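Local structure of L-2,4-diaminobutyric acid acetyltransferase (Geobacillus sp., 6SL8) at residues R31-I36 / N45-Y50; G40-N45 / Q90-S95; P128-S133 / T164-P169. The protein catalyses transfer of an acetyl group from acetyl-CoA to L-2,4-diaminobutyric acid, a reaction that in ectoine-producing bacteria is a step of ectoine biosynthesis. All coordinates share one frame; numbering follows the deposited sequence.

Interaction 1 (R31-I36 / N45-Y50); sequences RVWELI and NSPYCY. With NA (sodium ion), chain F; NA (sodium ion), chain B; DAB (2,4-diaminobutyric acid), chain C.
Pro47 sets its CG over one face of the Trp33 indole, 3.6 Å from the centroid of the five-membered ring and 6° off the ring normal, a CH-pi contact that suits a rigid proline ring with slightly polarised C-H groups. The Tyr50 ring meets the indole rim to rim, neither over the other's face, their planes 57° apart, with Tyr50 CE2 3.8 Å from Trp33 CD1. The Trp33 chi1 of 179° places CG opposite the backbone N, which brings the indole to Pro47. Val32 CG1 adds an apolar contact, 3.7 Å from Tyr50 CD1, while Ile36 reaches the phenol end of that ring, whose OH is hydrogen-bonded to Gln90. Ser46 is the N-cap of helix 47-56, its OG accepting from Cys49 N and also binding a sodium ion at 2.8 Å. Tyr48 turns to the second subunit and lays a ring face on bound diaminobutyric acid, with Tyr48 CZ 3.4 Å from the ligand CB; an alanine here would probably uncover that side of the ligand and leave Thr125 OG1 of the second subunit without its phenol partner. Helices 29-37 and 47-56 pack together beside strands 69-78 and 85-93, with Val32 on Phe73 and Ile36 on Ala92.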
loop_
_atom_site.group_PDB
_atom_site.type_symbol
_atom_site.label_atom_id
_atom_site.label_comp_id
_atom_site.label_asym_id
_atom_site.label_seq_id
_atom_site.Cartn_x
_atom_site.Cartn_y
_atom_site.Cartn_z
ATOM N N ARG A 31 14.805 7.311 -0.557
ATOM C CA ARG A 31 15.960 6.473 -0.884
ATOM C C ARG A 31 15.473 5.072 -1.289
ATOM O O ARG A 31 15.990 4.464 -2.250
ATOM C CB ARG A 31 16.947 6.389 0.228
ATOM C CG ARG A 31 17.749 7.680 0.295
ATOM C CD ARG A 31 19.152 7.391 0.868
ATOM N NE ARG A 31 19.065 6.841 2.215
ATOM C CZ ARG A 31 19.950 6.021 2.795
ATOM N NH1 ARG A 31 21.038 5.574 2.172
ATOM N NH2 ARG A 31 19.730 5.626 4.022
ATOM N N VAL A 32 14.340 4.618 -0.698
ATOM C CA VAL A 32 13.717 3.377 -1.158
ATOM C C VAL A 32 13.133 3.510 -2.517
ATOM O O VAL A 32 13.404 2.688 -3.410
ATOM C CB VAL A 32 12.689 2.876 -0.159
ATOM C CG1 VAL A 32 11.804 1.730 -0.692
ATOM C CG2 VAL A 32 13.293 2.492 1.140
ATOM N N TRP A 33 12.422 4.603 -2.796
ATOM C CA TRP A 33 11.860 4.899 -4.100
ATOM C C TRP A 33 12.960 4.882 -5.180
ATOM O O TRP A 33 12.731 4.358 -6.295
ATOM C CB TRP A 33 11.074 6.254 -4.032
ATOM C CG TRP A 33 10.480 6.665 -5.305
ATOM C CD1 TRP A 33 9.268 6.341 -5.808
ATOM C CD2 TRP A 33 11.074 7.576 -6.284
ATOM N NE1 TRP A 33 9.038 6.968 -7.024
ATOM C CE2 TRP A 33 10.165 7.713 -7.316
ATOM C CE3 TRP A 33 12.298 8.292 -6.336
ATOM C CZ2 TRP A 33 10.388 8.516 -8.416
ATOM C CZ3 TRP A 33 12.499 9.092 -7.412
ATOM C CH2 TRP A 33 11.597 9.178 -8.441
ATOM N N GLU A 34 14.065 5.515 -4.833
ATOM C CA GLU A 34 15.214 5.556 -5.764
ATOM C C GLU A 34 15.755 4.174 -6.107
ATOM O O GLU A 34 15.973 3.886 -7.305
ATOM C CB GLU A 34 16.357 6.428 -5.279
ATOM C CG GLU A 34 16.004 7.891 -5.250
ATOM C CD GLU A 34 17.009 8.786 -4.605
ATOM O OE1 GLU A 34 17.796 8.346 -3.679
ATOM O OE2 GLU A 34 16.850 9.994 -4.955
ATOM N N LEU A 35 15.757 3.298 -5.124
ATOM C CA LEU A 35 16.111 1.920 -5.357
ATOM C C LEU A 35 15.111 1.193 -6.247
ATOM O O LEU A 35 15.477 0.521 -7.227
ATOM C CB LEU A 35 16.372 1.168 -4.063
ATOM C CG LEU A 35 16.536 -0.362 -4.260
ATOM C CD1 LEU A 35 17.758 -0.698 -5.165
ATOM C CD2 LEU A 35 16.615 -1.058 -2.913
ATOM N N ILE A 36 13.813 1.382 -6.006
ATOM C CA ILE A 36 12.801 0.749 -6.829
ATOM C C ILE A 36 12.939 1.270 -8.264
ATOM O O ILE A 36 12.760 0.520 -9.226
ATOM C CB ILE A 36 11.346 0.978 -6.308
ATOM C CG1 ILE A 36 11.252 0.587 -4.809
ATOM C CG2 ILE A 36 10.330 0.230 -7.127
ATOM C CD1 ILE A 36 11.648 -0.845 -4.518
ATOM N N ASN A 45 5.985 2.723 -7.577
ATOM C CA ASN A 45 4.934 3.487 -6.916
ATOM C C ASN A 45 5.433 4.901 -6.593
ATOM O O ASN A 45 6.582 5.254 -6.835
ATOM C CB ASN A 45 4.416 2.732 -5.695
ATOM C CG ASN A 45 3.877 1.381 -6.097
ATOM O OD1 ASN A 45 4.536 0.296 -5.831
ATOM N ND2 ASN A 45 2.846 1.380 -6.755
ATOM N N SER A 46 4.534 5.723 -6.062
ATOM C CA SER A 46 4.920 7.089 -5.647
ATOM C C SER A 46 5.871 7.048 -4.527
ATOM O O SER A 46 5.876 6.169 -3.668
ATOM C CB SER A 46 3.648 7.918 -5.264
ATOM O OG SER A 46 3.080 7.416 -4.090
ATOM N N PRO A 47 6.697 8.133 -4.365
ATOM C CA PRO A 47 7.498 8.271 -3.194
ATOM C C PRO A 47 6.704 8.201 -1.883
ATOM O O PRO A 47 7.073 7.580 -0.911
ATOM C CB PRO A 47 8.213 9.646 -3.399
ATOM C CG PRO A 47 8.260 9.798 -4.858
ATOM C CD PRO A 47 6.988 9.183 -5.362
ATOM N N TYR A 48 5.529 8.858 -1.916
ATOM C CA TYR A 48 4.617 8.835 -0.754
ATOM C C TYR A 48 4.263 7.412 -0.296
ATOM O O TYR A 48 4.241 7.124 0.912
ATOM C CB TYR A 48 3.383 9.650 -1.100
ATOM C CG TYR A 48 2.423 9.829 0.041
ATOM C CD1 TYR A 48 1.505 8.873 0.410
ATOM C CD2 TYR A 48 2.421 11.004 0.773
ATOM C CE1 TYR A 48 0.600 9.108 1.410
ATOM C CE2 TYR A 48 1.498 11.248 1.781
ATOM C CZ TYR A 48 0.582 10.243 2.097
ATOM O OH TYR A 48 -0.337 10.427 3.109
ATOM N N CYS A 49 4.017 6.523 -1.258
ATOM C CA CYS A 49 3.764 5.073 -0.950
ATOM C C CYS A 49 4.862 4.515 -0.091
ATOM O O CYS A 49 4.635 3.874 0.948
ATOM C CB CYS A 49 3.681 4.349 -2.283
ATOM S SG CYS A 49 3.318 2.556 -2.056
ATOM N N TYR A 50 6.107 4.751 -0.454
ATOM C CA TYR A 50 7.204 4.206 0.344
ATOM C C TYR A 50 7.397 4.865 1.713
ATOM O O TYR A 50 7.863 4.168 2.665
ATOM C CB TYR A 50 8.560 4.176 -0.490
ATOM C CG TYR A 50 8.394 3.360 -1.771
ATOM C CD1 TYR A 50 8.276 1.969 -1.708
ATOM C CD2 TYR A 50 8.137 3.957 -2.975
ATOM C CE1 TYR A 50 7.998 1.235 -2.828
ATOM C CE2 TYR A 50 7.872 3.206 -4.122
ATOM C CZ TYR A 50 7.793 1.836 -4.015
ATOM O OH TYR A 50 7.477 1.060 -5.127
HETATM NA NA NA F . 0.493 7.741 -3.063
HETATM NA NA NA B . 3.530 -2.040 -7.274
HETATM N N DAB C . -0.586 13.076 -1.938
HETATM C CA DAB C . -0.760 11.707 -1.315
HETATM C C DAB C . -1.205 10.734 -2.340
HETATM O O DAB C . -1.689 11.105 -3.363
HETATM C CB DAB C . -1.582 11.746 -0.019
HETATM C CG DAB C . -2.982 12.021 -0.374
HETATM N ND DAB C . -3.772 12.166 0.864
HETATM O OXT DAB C . -1.023 9.527 -2.029
#

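Interaction 2 (G40-N45 / Q90-S95); sequences GSLDLN and QVAVAS. With NA (sodium ion), chain B; DAB (2,4-diaminobutyric acid), chain D; DAB (2,4-diaminobutyric acid), chain E.
Leu42 packs its CD1 against strand 85-93, 3.7 Å from Ala92 CB; the small alanine leaves room for the branched leucine tip. That methyl also touches the carbonyl oxygen of Val91, while the other, CD2, approaches the carboxylate of a bound diaminobutyric acid. Asp43 follows and makes many of the polar contacts. Its backbone O accepts from Gln90 NE2 at 2.8 Å, a bent bond (141° at the hydrogen) whose donor is tilted 21° from the carbonyl plane. Asp43 N, in turn, donates to the ligand O at 2.9 Å, and Asp43 OD2 takes the ligand's alpha-amino N at 3.2 Å besides bonding to His165 NE2. Gln90 suits its place because one amide serves three partners: NE2 also donates to the ligand O, at 3.0 Å and nearly straight, and OE1 is bonded to Tyr50 OH. These bonds fix the rotation of the amide. The side chain is extended beyond CG (chi2 -175°), which carries the amide across to the loop. At the end of the segment, Asn45 OD1 binds a sodium ion that the ligand OXT holds at 2.6 Å, and Ser46 OG of the second subunit also binds this ion. In GNAT enzymes the loop between the first two helices commonly lines the acceptor site beside the fourth strand; the diaminobutyric acid held here is consistent with that role.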
loop_
_atom_site.group_PDB
_atom_site.type_symbol
_atom_site.label_atom_id
_atom_site.label_comp_id
_atom_site.label_asym_id
_atom_site.label_seq_id
_atom_site.Cartn_x
_atom_site.Cartn_y
_atom_site.Cartn_z
ATOM N N GLY A 40 14.323 -2.159 -12.616
ATOM C CA GLY A 40 13.345 -2.078 -13.699
ATOM C C GLY A 40 12.361 -3.253 -13.800
ATOM O O GLY A 40 11.364 -3.150 -14.450
ATOM N N SER A 41 12.645 -4.344 -13.143
ATOM C CA SER A 41 11.689 -5.452 -13.029
ATOM C C SER A 41 10.440 -5.097 -12.207
ATOM O O SER A 41 9.447 -5.768 -12.314
ATOM C CB SER A 41 12.333 -6.693 -12.399
ATOM O OG SER A 41 12.870 -6.452 -11.098
ATOM N N LEU A 42 10.559 -4.071 -11.382
ATOM C CA LEU A 42 9.468 -3.721 -10.501
ATOM C C LEU A 42 8.642 -2.537 -11.090
ATOM O O LEU A 42 9.159 -1.691 -11.826
ATOM C CB LEU A 42 9.996 -3.319 -9.095
ATOM C CG LEU A 42 10.666 -4.433 -8.284
ATOM C CD1 LEU A 42 11.266 -3.823 -7.050
ATOM C CD2 LEU A 42 9.658 -5.511 -7.955
ATOM N N ASP A 43 7.375 -2.458 -10.668
ATOM C CA ASP A 43 6.498 -1.333 -10.962
ATOM C C ASP A 43 6.642 -0.206 -9.963
ATOM O O ASP A 43 6.546 -0.413 -8.733
ATOM C CB ASP A 43 5.065 -1.786 -10.996
ATOM C CG ASP A 43 4.805 -2.831 -12.069
ATOM O OD1 ASP A 43 5.466 -2.780 -13.149
ATOM O OD2 ASP A 43 4.041 -3.741 -11.787
ATOM N N LEU A 44 7.051 0.987 -10.386
ATOM C CA LEU A 44 7.379 2.011 -9.458
ATOM C C LEU A 44 6.082 2.690 -8.913
ATOM O O LEU A 44 5.237 3.162 -9.638
ATOM C CB LEU A 44 8.258 3.063 -10.192
ATOM C CG LEU A 44 8.772 4.206 -9.371
ATOM C CD1 LEU A 44 9.656 3.786 -8.249
ATOM C CD2 LEU A 44 9.501 5.209 -10.304
ATOM N N ASN A 45 5.985 2.723 -7.577
ATOM C CA ASN A 45 4.934 3.487 -6.916
ATOM C C ASN A 45 5.433 4.901 -6.593
ATOM O O ASN A 45 6.582 5.254 -6.835
ATOM C CB ASN A 45 4.416 2.732 -5.695
ATOM C CG ASN A 45 3.877 1.381 -6.097
ATOM O OD1 ASN A 45 4.536 0.296 -5.831
ATOM N ND2 ASN A 45 2.846 1.380 -6.755
ATOM N N GLN A 90 7.037 -6.125 -2.910
ATOM C CA GLN A 90 8.178 -5.840 -3.783
ATOM C C GLN A 90 9.449 -6.333 -3.099
ATOM O O GLN A 90 9.664 -6.023 -1.932
ATOM C CB GLN A 90 8.325 -4.374 -4.192
ATOM C CG GLN A 90 7.101 -3.891 -4.913
ATOM C CD GLN A 90 7.266 -2.468 -5.441
ATOM O OE1 GLN A 90 7.411 -1.521 -4.673
ATOM N NE2 GLN A 90 7.138 -2.325 -6.733
ATOM N N VAL A 91 10.329 -6.983 -3.856
ATOM C CA VAL A 91 11.697 -7.374 -3.463
ATOM C C VAL A 91 12.680 -6.708 -4.429
ATOM O O VAL A 91 12.596 -6.935 -5.648
ATOM C CB VAL A 91 11.848 -8.923 -3.474
ATOM C CG1 VAL A 91 13.265 -9.307 -3.108
ATOM C CG2 VAL A 91 10.752 -9.636 -2.697
ATOM N N ALA A 92 13.546 -5.858 -3.884
ATOM C CA ALA A 92 14.530 -5.168 -4.640
ATOM C C ALA A 92 15.917 -5.335 -4.074
ATOM O O ALA A 92 16.126 -5.122 -2.865
ATOM C CB ALA A 92 14.193 -3.705 -4.815
ATOM N N VAL A 93 16.913 -5.574 -4.952
ATOM C CA VAL A 93 18.338 -5.679 -4.564
ATOM C C VAL A 93 19.102 -4.859 -5.559
ATOM O O VAL A 93 18.825 -4.983 -6.762
ATOM C CB VAL A 93 18.829 -7.132 -4.549
ATOM C CG1 VAL A 93 20.299 -7.163 -4.128
ATOM C CG2 VAL A 93 17.989 -7.949 -3.538
ATOM N N ALA A 94 19.915 -3.973 -5.069
ATOM C CA ALA A 94 20.731 -3.141 -5.993
ATOM C C ALA A 94 21.599 -4.010 -6.916
ATOM O O ALA A 94 22.081 -5.058 -6.480
ATOM C CB ALA A 94 21.599 -2.218 -5.201
ATOM N N SER A 95 21.676 -3.609 -8.162
ATOM C CA SER A 95 22.440 -4.344 -9.216
ATOM C C SER A 95 23.908 -4.601 -8.815
ATOM O O SER A 95 24.482 -5.640 -9.167
ATOM C CB SER A 95 22.363 -3.606 -10.540
ATOM O OG SER A 95 22.936 -2.356 -10.368
HETATM NA NA NA B . 3.530 -2.040 -7.274
HETATM N N DAB D . 5.357 -6.317 -10.319
HETATM C CA DAB D . 4.758 -6.044 -8.955
HETATM C C DAB D . 5.371 -4.832 -8.364
HETATM O O DAB D . 6.411 -4.415 -8.769
HETATM C CB DAB D . 4.727 -7.291 -8.060
HETATM C CG DAB D . 6.107 -7.594 -7.653
HETATM N ND DAB D . 6.113 -8.850 -6.877
HETATM O OXT DAB D . 4.705 -4.311 -7.430
HETATM N N DAB E . 20.028 -10.971 -6.031
HETATM C CA DAB E . 18.743 -11.079 -5.300
HETATM C C DAB E . 19.459 -11.809 -4.252
HETATM O O DAB E . 19.714 -12.998 -4.397
HETATM C CB DAB E . 17.622 -11.860 -5.987
HETATM C CG DAB E . 16.286 -12.343 -5.367
HETATM N ND DAB E . 15.065 -11.497 -5.711
HETATM O OXT DAB E . 19.850 -11.310 -3.214
#

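Interaction 3 (P128-S133 / T164-P169). With DAB (2,4-diaminobutyric acid), chain E; DAB (2,4-diaminobutyric acid), chain D.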
loop_
_atom_site.group_PDB
_atom_site.type_symbol
_atom_site.label_atom_id
_atom_site.label_comp_id
_atom_site.label_asym_id
_atom_site.label_seq_id
_atom_site.Cartn_x
_atom_site.Cartn_y
_atom_site.Cartn_z
ATOM N N PRO A 128 6.947 -14.159 -14.922
ATOM C CA PRO A 128 7.887 -15.166 -15.473
ATOM C C PRO A 128 9.325 -14.745 -15.700
ATOM O O PRO A 128 10.229 -15.544 -15.523
ATOM C CB PRO A 128 7.143 -15.564 -16.782
ATOM C CG PRO A 128 5.721 -15.541 -16.407
ATOM C CD PRO A 128 5.632 -14.227 -15.574
ATOM N N SER A 129 9.539 -13.509 -16.104
ATOM C CA SER A 129 10.869 -12.947 -16.271
ATOM C C SER A 129 11.724 -12.804 -14.966
ATOM O O SER A 129 12.938 -12.585 -15.035
ATOM C CB SER A 129 10.825 -11.551 -16.879
ATOM O OG SER A 129 10.318 -10.562 -16.025
ATOM N N ASN A 130 11.015 -12.836 -13.841
ATOM C CA ASN A 130 11.625 -12.560 -12.548
ATOM C C ASN A 130 12.265 -13.822 -11.949
ATOM O O ASN A 130 11.803 -14.350 -10.924
ATOM C CB ASN A 130 10.620 -11.947 -11.566
ATOM C CG ASN A 130 10.179 -10.489 -11.896
ATOM O OD1 ASN A 130 10.091 -10.026 -13.061
ATOM N ND2 ASN A 130 9.810 -9.791 -10.871
ATOM N N MET A 131 13.325 -14.280 -12.615
ATOM C CA MET A 131 13.978 -15.552 -12.267
ATOM C C MET A 131 14.543 -15.585 -10.828
ATOM O O MET A 131 14.328 -16.554 -10.121
ATOM C CB MET A 131 15.166 -15.839 -13.201
ATOM C CG MET A 131 15.636 -17.275 -13.072
ATOM S SD MET A 131 17.042 -17.486 -14.204
ATOM C CE MET A 131 16.023 -17.885 -15.593
ATOM N N ALA A 132 15.189 -14.504 -10.464
ATOM C CA ALA A 132 15.774 -14.405 -9.143
ATOM C C ALA A 132 14.710 -14.488 -8.060
ATOM O O ALA A 132 14.928 -15.139 -7.019
ATOM C CB ALA A 132 16.636 -13.220 -9.005
ATOM N N SER A 133 13.588 -13.782 -8.221
ATOM C CA SER A 133 12.538 -13.818 -7.239
ATOM C C SER A 133 11.896 -15.169 -7.178
ATOM O O SER A 133 11.535 -15.689 -6.139
ATOM C CB SER A 133 11.483 -12.766 -7.442
ATOM O OG SER A 133 12.088 -11.487 -7.239
ATOM N N THR A 164 2.383 -1.997 -21.269
ATOM C CA THR A 164 2.725 -3.414 -21.466
ATOM C C THR A 164 3.052 -4.026 -20.080
ATOM O O THR A 164 3.718 -3.369 -19.247
ATOM C CB THR A 164 3.941 -3.592 -22.400
ATOM O OG1 THR A 164 5.133 -3.077 -21.778
ATOM C CG2 THR A 164 3.704 -2.861 -23.725
ATOM N N HIS A 165 2.506 -5.226 -19.803
ATOM C CA HIS A 165 2.794 -5.881 -18.516
ATOM C C HIS A 165 2.717 -7.416 -18.681
ATOM O O HIS A 165 1.815 -7.927 -19.345
ATOM C CB HIS A 165 1.759 -5.417 -17.445
ATOM C CG HIS A 165 2.299 -5.477 -16.022
ATOM N ND1 HIS A 165 2.436 -6.643 -15.308
ATOM C CD2 HIS A 165 2.784 -4.493 -15.223
ATOM C CE1 HIS A 165 2.947 -6.357 -14.100
ATOM N NE2 HIS A 165 3.163 -5.055 -14.040
ATOM N N GLU A 166 3.606 -8.104 -17.962
ATOM C CA GLU A 166 3.582 -9.540 -17.860
ATOM C C GLU A 166 2.474 -9.977 -16.966
ATOM O O GLU A 166 1.948 -9.176 -16.089
ATOM C CB GLU A 166 4.884 -10.104 -17.328
ATOM C CG GLU A 166 6.114 -9.940 -18.105
ATOM C CD GLU A 166 7.352 -10.504 -17.436
ATOM O OE1 GLU A 166 8.245 -9.700 -17.058
ATOM O OE2 GLU A 166 7.414 -11.751 -17.327
ATOM N N ASP A 167 2.066 -11.256 -17.073
ATOM C CA ASP A 167 1.284 -11.884 -16.024
ATOM C C ASP A 167 2.038 -11.760 -14.670
ATOM O O ASP A 167 3.279 -11.745 -14.658
ATOM C CB ASP A 167 1.043 -13.381 -16.251
ATOM C CG ASP A 167 0.132 -13.687 -17.455
ATOM O OD1 ASP A 167 -0.626 -12.837 -17.926
ATOM O OD2 ASP A 167 0.187 -14.897 -17.874
ATOM N N GLU A 168 1.190 -11.798 -13.639
ATOM C CA GLU A 168 1.682 -11.824 -12.217
ATOM C C GLU A 168 1.057 -13.039 -11.557
ATOM O O GLU A 168 0.057 -12.961 -10.839
ATOM C CB GLU A 168 1.177 -10.530 -11.552
ATOM C CG GLU A 168 1.889 -9.268 -11.959
ATOM C CD GLU A 168 3.239 -9.087 -11.382
ATOM O OE1 GLU A 168 3.721 -9.912 -10.475
ATOM O OE2 GLU A 168 3.906 -8.085 -11.762
ATOM N N PRO A 169 1.594 -14.204 -11.849
ATOM C CA PRO A 169 1.061 -15.405 -11.220
ATOM C C PRO A 169 1.220 -15.393 -9.667
ATOM O O PRO A 169 2.253 -14.883 -9.229
ATOM C CB PRO A 169 1.953 -16.490 -11.782
ATOM C CG PRO A 169 2.708 -15.952 -12.886
ATOM C CD PRO A 169 2.730 -14.470 -12.724
HETATM N N DAB E . 20.028 -10.971 -6.031
HETATM C CA DAB E . 18.743 -11.079 -5.300
HETATM C C DAB E . 19.459 -11.809 -4.252
HETATM O O DAB E . 19.714 -12.998 -4.397
HETATM C CB DAB E . 17.622 -11.860 -5.987
HETATM C CG DAB E . 16.286 -12.343 -5.367
HETATM N ND DAB E . 15.065 -11.497 -5.711
HETATM O OXT DAB E . 19.850 -11.310 -3.214
HETATM N N DAB D . 5.357 -6.317 -10.319
HETATM C CA DAB D . 4.758 -6.044 -8.955
HETATM C C DAB D . 5.371 -4.832 -8.364
HETATM O O DAB D . 6.411 -4.415 -8.769
HETATM C CB DAB D . 4.727 -7.291 -8.060
HETATM C CG DAB D . 6.107 -7.594 -7.653
HETATM N ND DAB D . 6.113 -8.850 -6.877
HETATM O OXT DAB D . 4.705 -4.311 -7.430
#
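Ser129 is held twice by the carboxylate of Glu166, and this pair forms the tight heart of the contact. Glu166 OE2 accepts from Ser129 N at 3.0 Å through its syn lone pair, while the hydroxyl OG of Ser129 donates to Glu166 OE1 at 2.5 Å, a length so short that its exact value deserves caution. With an oxygen for each donor, the carboxylate is fixed against rotation. Glutamate suits the place because its chain, extended beyond CG (chi2 178°), is long enough to span from one loop to the other, and serine offers a short hydroxyl close to its own backbone N. The base of Glu166 is steadied too: its carbonyl O accepts from His165 ND1 at 2.7 Å, in a nearly straight bond within the imidazole plane.

The whole contact is at the surface, part of it against a crystal neighbour, and beyond the bonded pair the packing is looser. Pro128 slides past Glu166 in the opposite direction, placing CD 3.5 Å from Glu166 OE2 and at a similar distance from the backbone O of Asp167; having no N-H, it leaves the carboxylate to Ser129. Pro128 CD and Pro169 CD come only to 4.1 Å. Asn130, centre of an inverse gamma turn, then leads the chain into helix 131-143. Toward the interior, Glu168 OE2 takes the alpha-amino N of a bound diaminobutyric acid at 2.7 Å. Strand 168-173 begins here, between strands 121-125 and 148-154, with Glu168 paired to Tyr154 and Pro169 to Val126 by backbone bonds.

In the fold
Interaction 1 is a buried contact of aromatic and aliphatic groups between two helices, whereas interaction 3 is a surface contact resting on a carboxylate and a serine. Interaction 2 lies between them in burial and mixes both chemistries. Interactions 1 and 2 share Asn45 and touch through a tyrosine-glutamine pair, which ties the helix pair to the strand. Interaction 3 lies about 20 Å from interaction 1, centre to centre, and does not touch it, but joins interaction 2 through an aspartate-histidine pair. Interactions 2 and 3 supply groups around the same ligand, while Tyr48 of interaction 1 reaches one bound mainly by the second subunit.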